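Local coordinates for Mono(ADP-ribosyl)transferase SpvB (Salmonella typhimurium, PDB 2GWM), which transfers ADP-ribose from NAD(+) to arginine, probably on host actin, which prevents actin polymerization and destroys the cytoskeleton, at residues A[125-137]-A[148-160]. Numbering follows the deposited sequence.
Sequences NIYLEKGHKGRIL and EMLFPPNTKLKIE
The CA of G134 sits over one face of the F151 ring in the ADP-ribosyltransferase domain, where its two sheets meet. Here the edge strand 135-136 pairs antiparallel with 149-151, while strands 122-127 and 155-164 belong to the neighbouring five-stranded sheet. The G134 CA stands 3.6 Å from the centroid of the F151 ring, a CH-pi contact. The backbone is pressed against this ring and the M149 thioether, a place that suits a residue without a side chain. Two backbone bonds join R135 and L150, the R135 N giving to L150 O at 2.9 Å.

Packing is densest round M149. The extended first part of its chain carries SD to 3.6 Å from H132 CE1. The turn at chi3 (-86°) then swings CE to 3.4 Å from G134 C. An unbranched methionine can run straight between the strands and still turn its methyl at the end. L128 packs against M149 and F151, its CD1 meeting SD tip to tip and lying over one face of the imidazole toward the rim, while its CD2 reaches F151 CZ. H132 ND1 accepts the G134 N-H nearly in the ring plane, which helps fix the ring's rotation.

Toward solvent the contact thins: the aliphatic part of K133 crosses the P152 ring at about a right angle, and its long chain carries the ammonium away. At the other end lies E148, a predicted catalytic residue whose OE2 is hydrogen-bonded to S111. Its extended chain runs alongside L137, whose side-chain position is doubtful. The backbone there is firmer: L137 N gives a hydrogen bond to E148 O at 2.9 Å, nearly in line with the carbonyl bond (177°).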
# COMPACT_ATOMS: atom_id res chain seq x y z
N ASN A 125 -6.57 -6.94 -8.39
CA ASN A 125 -7.84 -7.30 -7.85
C ASN A 125 -7.52 -8.24 -6.71
O ASN A 125 -7.09 -9.31 -6.91
CB ASN A 125 -8.64 -8.06 -8.96
CG ASN A 125 -10.00 -8.50 -8.53
OD1 ASN A 125 -10.77 -7.73 -7.92
ND2 ASN A 125 -10.34 -9.77 -8.87
N ILE A 126 -7.61 -7.71 -5.50
CA ILE A 126 -7.08 -8.34 -4.28
C ILE A 126 -8.16 -8.87 -3.38
O ILE A 126 -8.86 -8.09 -2.73
CB ILE A 126 -6.20 -7.34 -3.51
CG1 ILE A 126 -5.10 -6.76 -4.36
CG2 ILE A 126 -5.58 -8.03 -2.29
CD1 ILE A 126 -4.32 -5.66 -3.69
N TYR A 127 -8.32 -10.19 -3.36
CA TYR A 127 -9.30 -10.81 -2.51
C TYR A 127 -8.83 -10.91 -1.08
O TYR A 127 -7.67 -11.20 -0.82
CB TYR A 127 -9.65 -12.19 -3.03
CG TYR A 127 -10.37 -12.10 -4.39
CD1 TYR A 127 -11.66 -11.59 -4.46
CD2 TYR A 127 -9.72 -12.43 -5.58
CE1 TYR A 127 -12.34 -11.53 -5.65
CE2 TYR A 127 -10.37 -12.32 -6.80
CZ TYR A 127 -11.68 -11.85 -6.84
OH TYR A 127 -12.31 -11.77 -8.08
N LEU A 128 -9.75 -10.76 -0.16
CA LEU A 128 -9.47 -10.76 1.26
C LEU A 128 -10.28 -11.78 1.95
O LEU A 128 -11.42 -11.98 1.59
CB LEU A 128 -9.85 -9.40 1.87
CG LEU A 128 -9.15 -8.21 1.23
CD1 LEU A 128 -9.64 -6.94 1.91
CD2 LEU A 128 -7.61 -8.29 1.26
N GLU A 129 -9.70 -12.48 2.91
CA GLU A 129 -10.45 -13.38 3.78
C GLU A 129 -10.71 -12.73 5.12
O GLU A 129 -10.03 -11.78 5.50
CB GLU A 129 -9.67 -14.69 4.00
CG GLU A 129 -9.51 -15.55 2.78
CD GLU A 129 -10.81 -15.82 2.09
OE1 GLU A 129 -11.74 -16.29 2.81
OE2 GLU A 129 -10.92 -15.56 0.86
N LYS A 130 -11.71 -13.23 5.84
CA LYS A 130 -12.16 -12.59 7.08
C LYS A 130 -11.03 -12.55 8.06
O LYS A 130 -10.28 -13.49 8.14
CB LYS A 130 -13.30 -13.37 7.69
CG LYS A 130 -14.62 -13.23 7.01
CD LYS A 130 -15.59 -14.16 7.74
CE LYS A 130 -16.85 -14.53 6.97
NZ LYS A 130 -17.68 -15.49 7.74
N GLY A 131 -10.85 -11.43 8.74
CA GLY A 131 -9.85 -11.32 9.81
C GLY A 131 -8.52 -10.74 9.36
O GLY A 131 -7.53 -10.72 10.11
N HIS A 132 -8.49 -10.30 8.10
CA HIS A 132 -7.29 -9.71 7.53
C HIS A 132 -6.94 -8.40 8.28
O HIS A 132 -7.78 -7.86 8.98
CB HIS A 132 -7.50 -9.43 6.05
CG HIS A 132 -8.55 -8.40 5.80
ND1 HIS A 132 -8.28 -7.05 5.87
CD2 HIS A 132 -9.88 -8.50 5.53
CE1 HIS A 132 -9.39 -6.37 5.63
NE2 HIS A 132 -10.37 -7.22 5.40
N LYS A 133 -5.72 -7.90 8.08
CA LYS A 133 -5.20 -6.75 8.85
C LYS A 133 -5.47 -5.39 8.20
O LYS A 133 -5.07 -4.36 8.71
CB LYS A 133 -3.70 -6.93 9.05
CG LYS A 133 -3.37 -8.05 10.02
CD LYS A 133 -1.89 -8.09 10.28
CE LYS A 133 -1.53 -9.13 11.34
NZ LYS A 133 -1.97 -8.74 12.68
N GLY A 134 -6.15 -5.38 7.07
CA GLY A 134 -6.46 -4.14 6.44
C GLY A 134 -7.53 -3.36 7.15
O GLY A 134 -8.48 -3.94 7.70
N ARG A 135 -7.42 -2.04 7.16
CA ARG A 135 -8.41 -1.22 7.83
C ARG A 135 -8.75 -0.00 7.00
O ARG A 135 -7.89 0.63 6.35
CB ARG A 135 -7.91 -0.75 9.19
CG ARG A 135 -7.58 -1.84 10.16
CD ARG A 135 -8.82 -2.46 10.68
NE ARG A 135 -8.53 -3.44 11.72
CZ ARG A 135 -8.18 -4.72 11.49
NH1 ARG A 135 -8.05 -5.18 10.26
NH2 ARG A 135 -7.95 -5.54 12.50
N ILE A 136 -10.03 0.30 6.94
CA ILE A 136 -10.48 1.50 6.27
C ILE A 136 -10.10 2.71 7.11
O ILE A 136 -10.34 2.77 8.31
CB ILE A 136 -12.02 1.49 6.10
CG1 ILE A 136 -12.43 0.40 5.09
CG2 ILE A 136 -12.54 2.87 5.71
CD1 ILE A 136 -12.13 0.62 3.70
N LEU A 137 -9.50 3.70 6.46
CA LEU A 137 -8.96 4.84 7.18
C LEU A 137 -10.04 5.81 7.59
O LEU A 137 -9.99 6.40 8.68
CB LEU A 137 -7.93 5.56 6.35
CG LEU A 137 -6.45 5.28 6.47
CD1 LEU A 137 -5.98 4.23 7.47
CD2 LEU A 137 -5.61 5.53 5.37
N GLU A 148 -9.93 4.35 1.45
CA GLU A 148 -8.62 3.71 1.45
C GLU A 148 -8.63 2.66 2.51
O GLU A 148 -8.93 2.96 3.67
CB GLU A 148 -7.54 4.74 1.71
CG GLU A 148 -6.15 4.17 1.69
CD GLU A 148 -5.07 5.24 1.75
OE1 GLU A 148 -5.40 6.45 1.97
OE2 GLU A 148 -3.89 4.83 1.60
N MET A 149 -8.23 1.45 2.13
CA MET A 149 -7.95 0.38 3.08
C MET A 149 -6.43 0.21 3.12
O MET A 149 -5.80 -0.08 2.10
CB MET A 149 -8.56 -0.93 2.61
CG MET A 149 -8.07 -2.05 3.45
SD MET A 149 -9.15 -3.44 3.52
CE MET A 149 -9.93 -2.62 4.79
N LEU A 150 -5.83 0.48 4.28
CA LEU A 150 -4.40 0.41 4.43
C LEU A 150 -4.09 -0.87 5.22
O LEU A 150 -4.79 -1.23 6.16
CB LEU A 150 -3.91 1.65 5.23
CG LEU A 150 -2.39 1.77 5.30
CD1 LEU A 150 -1.80 2.13 4.02
CD2 LEU A 150 -2.05 2.87 6.30
N PHE A 151 -3.01 -1.53 4.81
CA PHE A 151 -2.48 -2.71 5.44
C PHE A 151 -1.13 -2.40 6.04
O PHE A 151 -0.35 -1.68 5.47
CB PHE A 151 -2.31 -3.82 4.38
CG PHE A 151 -3.61 -4.38 3.84
CD1 PHE A 151 -4.14 -5.54 4.33
CD2 PHE A 151 -4.31 -3.69 2.88
CE1 PHE A 151 -5.33 -6.06 3.83
CE2 PHE A 151 -5.48 -4.17 2.42
CZ PHE A 151 -5.99 -5.35 2.89
N PRO A 152 -0.84 -2.99 7.20
CA PRO A 152 0.49 -2.79 7.77
C PRO A 152 1.53 -3.56 7.02
O PRO A 152 1.22 -4.37 6.13
CB PRO A 152 0.34 -3.35 9.19
CG PRO A 152 -0.66 -4.45 9.05
CD PRO A 152 -1.65 -3.89 8.01
N PRO A 153 2.80 -3.31 7.34
CA PRO A 153 3.91 -4.00 6.67
C PRO A 153 3.82 -5.52 6.72
O PRO A 153 3.31 -6.08 7.69
CB PRO A 153 5.14 -3.51 7.44
CG PRO A 153 4.75 -2.23 7.94
CD PRO A 153 3.31 -2.35 8.34
N ASN A 154 4.35 -6.16 5.66
CA ASN A 154 4.53 -7.59 5.52
C ASN A 154 3.24 -8.32 5.18
O ASN A 154 3.09 -9.48 5.53
CB ASN A 154 5.20 -8.23 6.72
CG ASN A 154 6.47 -7.54 7.07
OD1 ASN A 154 7.28 -7.26 6.19
ND2 ASN A 154 6.64 -7.23 8.38
N THR A 155 2.35 -7.67 4.43
CA THR A 155 1.22 -8.41 3.85
C THR A 155 1.72 -9.48 2.90
O THR A 155 2.56 -9.23 2.06
CB THR A 155 0.28 -7.48 3.08
OG1 THR A 155 -0.13 -6.35 3.87
CG2 THR A 155 -0.96 -8.20 2.65
N LYS A 156 1.19 -10.69 3.06
CA LYS A 156 1.49 -11.80 2.18
C LYS A 156 0.32 -11.98 1.20
O LYS A 156 -0.82 -12.07 1.60
CB LYS A 156 1.64 -13.07 2.97
CG LYS A 156 2.34 -14.17 2.26
CD LYS A 156 2.49 -15.37 3.17
CE LYS A 156 3.56 -15.22 4.22
NZ LYS A 156 3.62 -16.46 5.16
N LEU A 157 0.68 -12.08 -0.05
CA LEU A 157 -0.30 -12.33 -1.09
C LEU A 157 0.10 -13.39 -2.06
O LEU A 157 1.24 -13.52 -2.47
CB LEU A 157 -0.50 -11.10 -1.87
CG LEU A 157 -0.80 -9.83 -1.07
CD1 LEU A 157 0.45 -9.11 -1.06
CD2 LEU A 157 -1.88 -9.00 -1.68
N LYS A 158 -0.92 -14.08 -2.48
CA LYS A 158 -0.79 -15.14 -3.49
C LYS A 158 -1.28 -14.63 -4.85
O LYS A 158 -2.31 -13.99 -4.93
CB LYS A 158 -1.62 -16.32 -3.09
CG LYS A 158 -1.50 -17.37 -4.09
CD LYS A 158 -2.31 -18.57 -3.76
CE LYS A 158 -1.93 -19.72 -4.74
NZ LYS A 158 -2.62 -21.00 -4.45
N ILE A 159 -0.48 -14.90 -5.87
CA ILE A 159 -0.81 -14.57 -7.26
C ILE A 159 -1.63 -15.71 -7.76
O ILE A 159 -1.11 -16.83 -7.95
CB ILE A 159 0.47 -14.47 -8.13
CG1 ILE A 159 1.51 -13.49 -7.53
CG2 ILE A 159 0.11 -14.14 -9.55
CD1 ILE A 159 0.99 -12.18 -7.24
N GLU A 160 -2.92 -15.46 -8.01
CA GLU A 160 -3.82 -16.53 -8.43
C GLU A 160 -3.97 -16.62 -9.96
O GLU A 160 -3.92 -17.71 -10.52
CB GLU A 160 -5.16 -16.32 -7.73
CG GLU A 160 -5.03 -16.47 -6.23
CD GLU A 160 -6.35 -16.63 -5.52
OE1 GLU A 160 -7.33 -15.90 -5.88
OE2 GLU A 160 -6.37 -17.45 -4.58